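Local coordinates for protein cellobiose 2-epimerase (Ruminococcus albus, PDB 3VW5) that catalyses the reversible epimerization of cellobiose to 4-O-beta-D-glucopyranosyl-D-mannose, acting on the unmodified sugar, at residues Tyr136-Phe139 against Glu140-Glu143; Ala247-Leu250 against Met251-Cys255. The protein carries 2 engineered substitutions. One frame throughout, in Å; residues are numbered along the deposited sequence.

How the interactions relate
Both contacts are made within single helices of the (alpha/alpha)6 barrel. Interaction 1 belongs to helix 129-145 in the outer layer and interaction 2 to helix 241-258 in the inner layer. Their centres lie 22 Å apart and their nearest atoms about 13 Å, so they do not touch. Helix 179-196 links them through packing: I142 and F139 of interaction 1 rest on Y189 and L192, whereas A247, L250 and A254 of interaction 2 meet L183, I186 and T190. Residues 247-255 lie nearer the middle of the chain, about 13 Å from its centre against 19 Å for residues 136-143. No sugar ligand takes part in either contact.

Interaction 1: Tyr136-Phe139 against Glu140-Glu143; sequences YRLF and EDIE. Engineered in segment 136-139: L138 (natural residue Pro).
F139 and E143, one turn apart on helix 129-145, make the close-packed side of this contact. The CG methylene of E143 lies over one face of the phenyl ring, 4.2 Å from its centroid and displaced toward the rim, in a CH-pi contact whose nearest ring atom is CE1 at 4.1 Å. F139 carries its CG anti to the backbone N (chi1 165°); the fold of E143 at chi2 (-67°) brings the methylene over the ring, and the carboxylate plane lies 16° from that of the ring. Beneath them the E143 N to F139 O bond is 3.2 Å long, and E140 N reaches Y136 O at 2.8 Å. The same side is closed by Y189, edge-to-face with F139, and by V201 and R204 of helix 199-216.

The flank of R137, E140 and D141 is looser. E140 runs extended in an exposed position, and R137 NE stays 5.5 Å from D141 OD2, opposite charges without contact; that OD2 instead accepts the backbone N of G91. L138, an engineered residue, is by contrast buried against A115 and I116 of helix 109-126; its CD2 comes within 4.0 Å of D141 OD2.

E143 uses its methylene to pack and its oxygens to bond: OE1 pairs with R204, and OE2 accepts from Y152 and Y189. Such a grip should fix the carboxylate's rotation and probably favours its ionised form.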
loop_
_atom_site.group_PDB
_atom_site.type_symbol
_atom_site.label_atom_id
_atom_site.label_comp_id
_atom_site.label_asym_id
_atom_site.label_seq_id
_atom_site.Cartn_x
_atom_site.Cartn_y
_atom_site.Cartn_z
ATOM N N TYR A 136 6.545 8.513 15.719
ATOM C CA TYR A 136 7.920 8.996 15.783
ATOM C C TYR A 136 8.815 7.924 16.375
ATOM O O TYR A 136 9.946 7.740 15.940
ATOM C CB TYR A 136 8.010 10.274 16.618
ATOM C CG TYR A 136 7.640 11.529 15.871
ATOM C CD1 TYR A 136 8.475 12.036 14.892
ATOM C CD2 TYR A 136 6.452 12.203 16.139
ATOM C CE1 TYR A 136 8.145 13.182 14.206
ATOM C CE2 TYR A 136 6.111 13.339 15.456
ATOM C CZ TYR A 136 6.968 13.832 14.490
ATOM O OH TYR A 136 6.659 14.980 13.790
ATOM N N ARG A 137 8.297 7.202 17.365
ATOM C CA ARG A 137 9.067 6.132 17.977
ATOM C C ARG A 137 9.548 5.139 16.910
ATOM O O ARG A 137 10.700 4.708 16.925
ATOM C CB ARG A 137 8.266 5.397 19.056
ATOM C CG ARG A 137 9.116 4.362 19.768
ATOM C CD ARG A 137 8.319 3.431 20.648
ATOM N NE ARG A 137 8.848 3.405 22.011
ATOM C CZ ARG A 137 8.382 4.158 23.013
ATOM N NH1 ARG A 137 7.353 5.001 22.822
ATOM N NH2 ARG A 137 8.943 4.065 24.218
ATOM N N LEU A 138 8.649 4.788 15.989
ATOM C CA LEU A 138 8.948 3.812 14.949
ATOM C C LEU A 138 9.809 4.408 13.822
ATOM O O LEU A 138 10.691 3.746 13.277
ATOM C CB LEU A 138 7.654 3.205 14.401
ATOM C CG LEU A 138 6.822 2.402 15.397
ATOM C CD1 LEU A 138 5.539 1.945 14.750
ATOM C CD2 LEU A 138 7.599 1.215 15.931
ATOM N N PHE A 139 9.545 5.658 13.476
ATOM C CA PHE A 139 10.455 6.407 12.618
ATOM C C PHE A 139 11.899 6.353 13.158
ATOM O O PHE A 139 12.828 6.082 12.407
ATOM C CB PHE A 139 9.971 7.851 12.495
ATOM C CG PHE A 139 10.985 8.799 11.935
ATOM C CD1 PHE A 139 11.186 8.893 10.565
ATOM C CD2 PHE A 139 11.707 9.643 12.772
ATOM C CE1 PHE A 139 12.109 9.789 10.037
ATOM C CE2 PHE A 139 12.638 10.550 12.244
ATOM C CZ PHE A 139 12.833 10.620 10.879
ATOM N N GLU A 140 12.082 6.599 14.458
ATOM C CA GLU A 140 13.411 6.538 15.059
ATOM C C GLU A 140 14.022 5.143 14.962
ATOM O O GLU A 140 15.211 4.989 14.649
ATOM C CB GLU A 140 13.375 7.008 16.512
ATOM C CG GLU A 140 13.302 8.517 16.631
ATOM C CD GLU A 140 13.491 9.007 18.049
ATOM O OE1 GLU A 140 12.930 8.382 18.990
ATOM O OE2 GLU A 140 14.211 10.024 18.219
ATOM N N ASP A 141 13.202 4.129 15.220
ATOM C CA ASP A 141 13.650 2.747 15.134
ATOM C C ASP A 141 14.127 2.385 13.735
ATOM O O ASP A 141 15.083 1.636 13.590
ATOM C CB ASP A 141 12.549 1.774 15.574
ATOM C CG ASP A 141 12.256 1.858 17.059
ATOM O OD1 ASP A 141 13.033 2.552 17.764
ATOM O OD2 ASP A 141 11.265 1.232 17.519
ATOM N N ILE A 142 13.458 2.899 12.708
ATOM C CA ILE A 142 13.839 2.569 11.339
ATOM C C ILE A 142 15.191 3.186 11.031
ATOM O O ILE A 142 16.081 2.535 10.469
ATOM C CB ILE A 142 12.784 3.042 10.294
ATOM C CG1 ILE A 142 11.595 2.084 10.251
ATOM C CG2 ILE A 142 13.378 3.118 8.897
ATOM C CD1 ILE A 142 10.451 2.607 9.399
ATOM N N GLU A 143 15.347 4.445 11.417
ATOM C CA GLU A 143 16.573 5.172 11.127
ATOM C C GLU A 143 17.766 4.653 11.944
ATOM O O GLU A 143 18.889 4.633 11.457
ATOM C CB GLU A 143 16.371 6.668 11.315
ATOM C CG GLU A 143 15.248 7.264 10.470
ATOM C CD GLU A 143 15.521 7.234 8.976
ATOM O OE1 GLU A 143 16.553 7.782 8.526
ATOM O OE2 GLU A 143 14.689 6.665 8.238
#

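Interaction 2: Ala247-Leu250 against Met251-Cys255; sequences ATWL and MDRAC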
loop_
_atom_site.group_PDB
_atom_site.type_symbol
_atom_site.label_atom_id
_atom_site.label_comp_id
_atom_site.label_asym_id
_atom_site.label_seq_id
_atom_site.Cartn_x
_atom_site.Cartn_y
_atom_site.Cartn_z
ATOM N N ALA A 247 3.543 4.137 -7.681
ATOM C CA ALA A 247 4.631 5.044 -7.351
ATOM C C ALA A 247 4.412 6.434 -7.945
ATOM O O ALA A 247 4.742 7.431 -7.307
ATOM C CB ALA A 247 5.966 4.469 -7.788
ATOM N N THR A 248 3.839 6.510 -9.145
ATOM C CA THR A 248 3.652 7.812 -9.795
ATOM C C THR A 248 2.839 8.782 -8.955
ATOM O O THR A 248 3.272 9.913 -8.728
ATOM C CB THR A 248 3.021 7.716 -11.189
ATOM O OG1 THR A 248 1.686 7.178 -11.098
ATOM C CG2 THR A 248 3.902 6.867 -12.110
ATOM N N TRP A 249 1.659 8.363 -8.498
ATOM C CA TRP A 249 0.841 9.280 -7.703
ATOM C C TRP A 249 1.345 9.444 -6.262
ATOM O O TRP A 249 1.205 10.504 -5.670
ATOM C CB TRP A 249 -0.649 8.921 -7.749
ATOM C CG TRP A 249 -1.097 7.756 -6.908
ATOM C CD1 TRP A 249 -1.229 6.461 -7.319
ATOM C CD2 TRP A 249 -1.525 7.782 -5.537
ATOM N NE1 TRP A 249 -1.695 5.678 -6.292
ATOM C CE2 TRP A 249 -1.887 6.462 -5.188
ATOM C CE3 TRP A 249 -1.640 8.788 -4.574
ATOM C CZ2 TRP A 249 -2.353 6.120 -3.908
ATOM C CZ3 TRP A 249 -2.098 8.447 -3.307
ATOM C CH2 TRP A 249 -2.449 7.122 -2.983
ATOM N N LEU A 250 1.954 8.397 -5.721
ATOM C CA LEU A 250 2.527 8.436 -4.386
ATOM C C LEU A 250 3.675 9.438 -4.312
ATOM O O LEU A 250 3.835 10.146 -3.321
ATOM C CB LEU A 250 3.033 7.051 -4.004
ATOM C CG LEU A 250 2.256 6.324 -2.915
ATOM C CD1 LEU A 250 0.836 6.841 -2.840
ATOM C CD2 LEU A 250 2.309 4.828 -3.136
ATOM N N MET A 251 4.482 9.495 -5.362
ATOM C CA MET A 251 5.612 10.407 -5.372
ATOM C C MET A 251 5.186 11.873 -5.557
ATOM O O MET A 251 5.778 12.773 -4.949
ATOM C CB MET A 251 6.633 9.970 -6.416
ATOM C CG MET A 251 7.488 8.826 -5.939
ATOM S SD MET A 251 8.838 8.362 -7.052
ATOM C CE MET A 251 7.985 7.927 -8.555
ATOM N N ASP A 252 4.165 12.100 -6.387
ATOM C CA ASP A 252 3.582 13.430 -6.552
ATOM C C ASP A 252 3.005 13.869 -5.226
ATOM O O ASP A 252 3.184 15.010 -4.808
ATOM C CB ASP A 252 2.472 13.439 -7.609
ATOM C CG ASP A 252 3.010 13.388 -9.029
ATOM O OD1 ASP A 252 4.207 13.682 -9.229
ATOM O OD2 ASP A 252 2.232 13.054 -9.950
ATOM N N ARG A 253 2.311 12.945 -4.565
ATOM C CA ARG A 253 1.745 13.206 -3.249
ATOM C C ARG A 253 2.838 13.691 -2.309
ATOM O O ARG A 253 2.683 14.717 -1.660
ATOM C CB ARG A 253 1.064 11.951 -2.692
ATOM C CG ARG A 253 0.603 12.015 -1.223
ATOM C CD ARG A 253 -0.448 13.089 -0.975
ATOM N NE ARG A 253 -1.300 13.333 -2.135
ATOM C CZ ARG A 253 -2.472 12.729 -2.352
ATOM N NH1 ARG A 253 -2.935 11.825 -1.482
ATOM N NH2 ARG A 253 -3.184 13.027 -3.446
ATOM N N ALA A 254 3.949 12.959 -2.255
ATOM C CA ALA A 254 5.089 13.341 -1.410
ATOM C C ALA A 254 5.594 14.764 -1.718
ATOM O O ALA A 254 5.837 15.561 -0.808
ATOM C CB ALA A 254 6.234 12.309 -1.527
ATOM N N CYS A 255 5.745 15.073 -3.002
ATOM C CA CYS A 255 6.248 16.371 -3.425
ATOM C C CYS A 255 5.279 17.502 -3.107
ATOM O O CYS A 255 5.703 18.631 -2.841
ATOM C CB CYS A 255 6.572 16.365 -4.916
ATOM S SG CYS A 255 7.983 15.344 -5.322
#
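The six-membered edge of W249 meets the guanidinium of R253 one helical turn further on. Atom CZ3 sits over a face of the guanidinium, 3.9 Å from NH1, while NH1 in turn lies near the plane of the indole, at its edge; the two planes are inclined by 65°. W249 takes the crowded position between backbone N and carbonyl carbon (chi1 77°), which swings the indole round the flank of the helix, bringing CZ3 to R253. L250 CD1 lies over one face of the indole, toward its rim. The arginine starts with CG anti to its own N but then kinks at chi2 (62°) and again at chi3, so that the chain leaves the helix and ends beside the indole edge. Both ends are anchored on other helices: NE1 of W249 bonds to E308, and NH1 of R253 forms a salt bridge with E381.

The M251 chain, by contrast, is extended as far as SD and bends only at chi3, so that the methyl CE returns to A247, 4.1 Å from CB and 3.5 Å from the carbonyl O. D252 and T248 turn their polar ends elsewhere, OD2 to N315 and OG1 to the backbone O of I245. D252 OD1 also lies close to D271 OD2, like charges whose proximity may raise the proton affinity of one.

Backbone i to i+4 bonds run beneath, such as R253 N to W249 O at 2.9 Å; that from D252 N to T248 O is weak. With neighbours on helices 179-196, 261-281, 303-318 and 373-385, helix 241-258 packs as an inner helix of the (alpha/alpha)6 barrel.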